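Local structure of ferric iron-binding protein HitA (Pseudomonas aeruginosa PAO1, 6IWF) at residues Leu74-Val85 and Gly92-Thr100. The protein binds ferric iron as a bacterial solute-binding protein, probably for iron uptake, and is involved in gallium internalization. Numbering follows the deposited sequence.
Sequences LAKLEPETLALV and GNGDWIGIT
Leu-77 N donates to Gly-94 O across 2.8 Å in a nearly straight bond (174° at the hydrogen), which ties the loop of 74-78 to the turn leading into the strand that begins at Ile-97. Two waters add bridges beside this bond: one links Ala-75 O with Asp-95 O, while the other joins Leu-74 N, from which it accepts, to Asp-95 OD2. Asp-95 packs on the loop, its CB 3.4 Å from Ala-75 O. Leu-74 CB abuts the carbonyl oxygen of Asp-95, 3.3 Å away from that O, and Leu-74 CD1 reaches the CB of Trp-96. In this protein of the periplasmic-binding fold, the long strand 97-108 runs antiparallel to strand 224-231, and helix 238-248 adds Val-245 beside Leu-77 and Ile-97. Ile-97 shows how one branched side chain can meet both the helix 79-82 and the type I turn from Leu-82 to Val-85. With CG1 anti to the backbone N (chi1 -166°), its CD1 extends to 3.3 Å from Thr-81 O and also meets Thr-81 CG2. Val-85 CG2 packs 3.7 Å from Ile-97 CG1, whereas Leu-77 CD1 comes against the root of the same side chain, 3.6 Å from Ile-97 CB. Leu-82 CD2 lies 3.9 Å from Gly-94 CA, where the backbone takes a positive phi of 69°.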
loop_
_atom_site.group_PDB
_atom_site.type_symbol
_atom_site.label_atom_id
_atom_site.label_comp_id
_atom_site.label_asym_id
_atom_site.label_seq_id
_atom_site.Cartn_x
_atom_site.Cartn_y
_atom_site.Cartn_z
ATOM N N LEU A 74 -7.060 -17.341 -7.376
ATOM C CA LEU A 74 -7.009 -16.254 -8.346
ATOM C C LEU A 74 -6.821 -16.788 -9.762
ATOM O O LEU A 74 -6.000 -17.687 -10.001
ATOM C CB LEU A 74 -5.870 -15.291 -7.998
ATOM C CG LEU A 74 -5.915 -14.738 -6.572
ATOM C CD1 LEU A 74 -4.764 -13.711 -6.364
ATOM C CD2 LEU A 74 -7.258 -14.094 -6.246
ATOM N N ALA A 75 -7.571 -16.213 -10.702
ATOM C CA ALA A 75 -7.490 -16.609 -12.104
ATOM C C ALA A 75 -6.243 -16.028 -12.758
ATOM O O ALA A 75 -5.858 -14.889 -12.487
ATOM C CB ALA A 75 -8.735 -16.133 -12.857
ATOM N N LYS A 76 -5.623 -16.807 -13.646
ATOM C CA LYS A 76 -4.534 -16.262 -14.448
ATOM C C LYS A 76 -5.052 -15.083 -15.272
ATOM O O LYS A 76 -6.143 -15.133 -15.844
ATOM C CB LYS A 76 -3.944 -17.363 -15.344
ATOM C CG LYS A 76 -3.417 -16.907 -16.713
ATOM C CD LYS A 76 -2.129 -16.083 -16.639
ATOM C CE LYS A 76 -1.359 -16.158 -17.964
ATOM N NZ LYS A 76 -1.789 -15.130 -18.962
ATOM N N LEU A 77 -4.283 -13.999 -15.297
ATOM C CA LEU A 77 -4.675 -12.812 -16.045
ATOM C C LEU A 77 -4.301 -12.943 -17.519
ATOM O O LEU A 77 -3.308 -13.581 -17.877
ATOM C CB LEU A 77 -4.009 -11.568 -15.458
ATOM C CG LEU A 77 -4.522 -11.142 -14.082
ATOM C CD1 LEU A 77 -3.577 -10.095 -13.486
ATOM C CD2 LEU A 77 -5.945 -10.605 -14.175
ATOM N N GLU A 78 -5.095 -12.308 -18.376
ATOM C CA GLU A 78 -4.810 -12.353 -19.803
ATOM C C GLU A 78 -3.425 -11.771 -20.088
ATOM O O GLU A 78 -3.023 -10.774 -19.471
ATOM C CB GLU A 78 -5.890 -11.601 -20.580
ATOM C CG GLU A 78 -7.194 -12.384 -20.645
ATOM C CD GLU A 78 -8.319 -11.620 -21.308
ATOM O OE1 GLU A 78 -9.312 -12.261 -21.710
ATOM O OE2 GLU A 78 -8.217 -10.382 -21.434
ATOM N N PRO A 79 -2.656 -12.384 -20.992
ATOM C CA PRO A 79 -1.308 -11.870 -21.280
ATOM C C PRO A 79 -1.294 -10.418 -21.716
ATOM O O PRO A 79 -0.333 -9.701 -21.403
ATOM C CB PRO A 79 -0.809 -12.803 -22.396
ATOM C CG PRO A 79 -2.044 -13.472 -22.938
ATOM C CD PRO A 79 -2.975 -13.585 -21.783
ATOM N N GLU A 80 -2.331 -9.958 -22.423
ATOM C CA GLU A 80 -2.422 -8.541 -22.762
ATOM C C GLU A 80 -2.427 -7.674 -21.507
ATOM O O GLU A 80 -1.825 -6.595 -21.485
ATOM C CB GLU A 80 -3.678 -8.271 -23.589
ATOM C CG GLU A 80 -3.688 -8.942 -24.948
ATOM C CD GLU A 80 -4.304 -10.340 -24.927
ATOM O OE1 GLU A 80 -4.657 -10.838 -26.019
ATOM O OE2 GLU A 80 -4.430 -10.948 -23.838
ATOM N N THR A 81 -3.107 -8.132 -20.452
ATOM C CA THR A 81 -3.101 -7.391 -19.191
ATOM C C THR A 81 -1.722 -7.408 -18.542
ATOM O O THR A 81 -1.227 -6.365 -18.087
ATOM C CB THR A 81 -4.150 -7.977 -18.245
ATOM O OG1 THR A 81 -5.425 -7.911 -18.884
ATOM C CG2 THR A 81 -4.203 -7.176 -16.942
ATOM N N LEU A 82 -1.085 -8.585 -18.485
ATOM C CA LEU A 82 0.232 -8.678 -17.856
ATOM C C LEU A 82 1.260 -7.817 -18.577
ATOM O O LEU A 82 2.200 -7.310 -17.951
ATOM C CB LEU A 82 0.698 -10.130 -17.818
ATOM C CG LEU A 82 -0.133 -11.012 -16.886
ATOM C CD1 LEU A 82 0.077 -12.461 -17.197
ATOM C CD2 LEU A 82 0.200 -10.711 -15.415
ATOM N N ALA A 83 1.093 -7.632 -19.886
ATOM C CA ALA A 83 2.040 -6.835 -20.649
ATOM C C ALA A 83 1.972 -5.350 -20.305
ATOM O O ALA A 83 2.854 -4.590 -20.726
ATOM C CB ALA A 83 1.797 -7.044 -22.147
ATOM N N LEU A 84 0.961 -4.915 -19.551
ATOM C CA LEU A 84 0.824 -3.501 -19.238
ATOM C C LEU A 84 1.734 -3.039 -18.104
ATOM O O LEU A 84 1.849 -1.825 -17.898
ATOM C CB LEU A 84 -0.634 -3.185 -18.900
ATOM C CG LEU A 84 -1.656 -3.383 -20.038
ATOM C CD1 LEU A 84 -3.067 -3.240 -19.511
ATOM C CD2 LEU A 84 -1.415 -2.404 -21.189
ATOM N N VAL A 85 2.389 -3.958 -17.379
ATOM C CA VAL A 85 3.255 -3.605 -16.253
ATOM C C VAL A 85 4.550 -4.408 -16.313
ATOM O O VAL A 85 4.648 -5.436 -16.987
ATOM C CB VAL A 85 2.562 -3.825 -14.877
ATOM C CG1 VAL A 85 1.179 -3.182 -14.843
ATOM C CG2 VAL A 85 2.484 -5.316 -14.531
ATOM N N GLY A 92 4.003 -13.853 -9.487
ATOM C CA GLY A 92 4.924 -14.729 -10.194
ATOM C C GLY A 92 4.240 -15.667 -11.171
ATOM O O GLY A 92 4.814 -16.015 -12.207
ATOM N N ASN A 93 3.025 -16.101 -10.855
ATOM C CA ASN A 93 2.251 -16.952 -11.745
ATOM C C ASN A 93 1.238 -16.165 -12.563
ATOM O O ASN A 93 0.364 -16.768 -13.195
ATOM C CB ASN A 93 1.551 -18.048 -10.945
ATOM C CG ASN A 93 2.529 -19.015 -10.314
ATOM O OD1 ASN A 93 3.617 -19.251 -10.848
ATOM N ND2 ASN A 93 2.157 -19.574 -9.167
ATOM N N GLY A 94 1.325 -14.837 -12.555
ATOM C CA GLY A 94 0.471 -14.013 -13.391
ATOM C C GLY A 94 -0.988 -14.004 -13.001
ATOM O O GLY A 94 -1.846 -13.807 -13.868
ATOM N N ASP A 95 -1.303 -14.215 -11.720
ATOM C CA ASP A 95 -2.693 -14.213 -11.277
ATOM C C ASP A 95 -3.012 -13.053 -10.347
ATOM O O ASP A 95 -4.055 -13.059 -9.697
ATOM C CB ASP A 95 -3.066 -15.543 -10.608
ATOM C CG ASP A 95 -2.006 -16.042 -9.656
ATOM O OD1 ASP A 95 -1.040 -15.296 -9.371
ATOM O OD2 ASP A 95 -2.141 -17.201 -9.193
ATOM N N TRP A 96 -2.128 -12.072 -10.245
ATOM C CA TRP A 96 -2.522 -10.771 -9.727
ATOM C C TRP A 96 -1.576 -9.761 -10.347
ATOM O O TRP A 96 -0.527 -10.126 -10.879
ATOM C CB TRP A 96 -2.511 -10.722 -8.190
ATOM C CG TRP A 96 -1.188 -10.951 -7.546
ATOM C CD1 TRP A 96 -0.708 -12.132 -7.062
ATOM C CD2 TRP A 96 -0.175 -9.966 -7.288
ATOM N NE1 TRP A 96 0.548 -11.947 -6.528
ATOM C CE2 TRP A 96 0.898 -10.629 -6.653
ATOM C CE3 TRP A 96 -0.066 -8.596 -7.549
ATOM C CZ2 TRP A 96 2.077 -9.965 -6.273
ATOM C CZ3 TRP A 96 1.105 -7.933 -7.166
ATOM C CH2 TRP A 96 2.154 -8.621 -6.532
ATOM N N ILE A 97 -1.957 -8.493 -10.300
ATOM C CA ILE A 97 -1.196 -7.473 -11.011
ATOM C C ILE A 97 -1.184 -6.187 -10.201
ATOM O O ILE A 97 -2.191 -5.803 -9.601
ATOM C CB ILE A 97 -1.756 -7.233 -12.431
ATOM C CG1 ILE A 97 -0.753 -6.440 -13.262
ATOM C CG2 ILE A 97 -3.142 -6.584 -12.393
ATOM C CD1 ILE A 97 -0.977 -6.612 -14.775
ATOM N N GLY A 98 -0.027 -5.533 -10.177
ATOM C CA GLY A 98 0.086 -4.267 -9.472
ATOM C C GLY A 98 -0.645 -3.167 -10.221
ATOM O O GLY A 98 -0.687 -3.148 -11.453
ATOM N N ILE A 99 -1.251 -2.260 -9.458
ATOM C CA ILE A 99 -2.044 -1.159 -9.998
ATOM C C ILE A 99 -1.374 0.180 -9.739
ATOM O O ILE A 99 -1.237 0.998 -10.650
ATOM C CB ILE A 99 -3.480 -1.173 -9.432
ATOM C CG1 ILE A 99 -4.158 -2.527 -9.678
ATOM C CG2 ILE A 99 -4.291 -0.044 -10.031
ATOM C CD1 ILE A 99 -4.193 -2.943 -11.143
ATOM N N THR A 100 -0.984 0.437 -8.488
ATOM C CA THR A 100 -0.202 1.617 -8.139
ATOM C C THR A 100 0.894 1.205 -7.174
ATOM O O THR A 100 0.841 0.137 -6.568
ATOM C CB THR A 100 -1.030 2.724 -7.471
ATOM O OG1 THR A 100 -1.503 2.264 -6.199
ATOM C CG2 THR A 100 -2.215 3.169 -8.357
HETATM O O HOH W 1 -4.336 -18.663 -7.760
HETATM O O HOH W 2 -6.213 -12.549 -11.361
#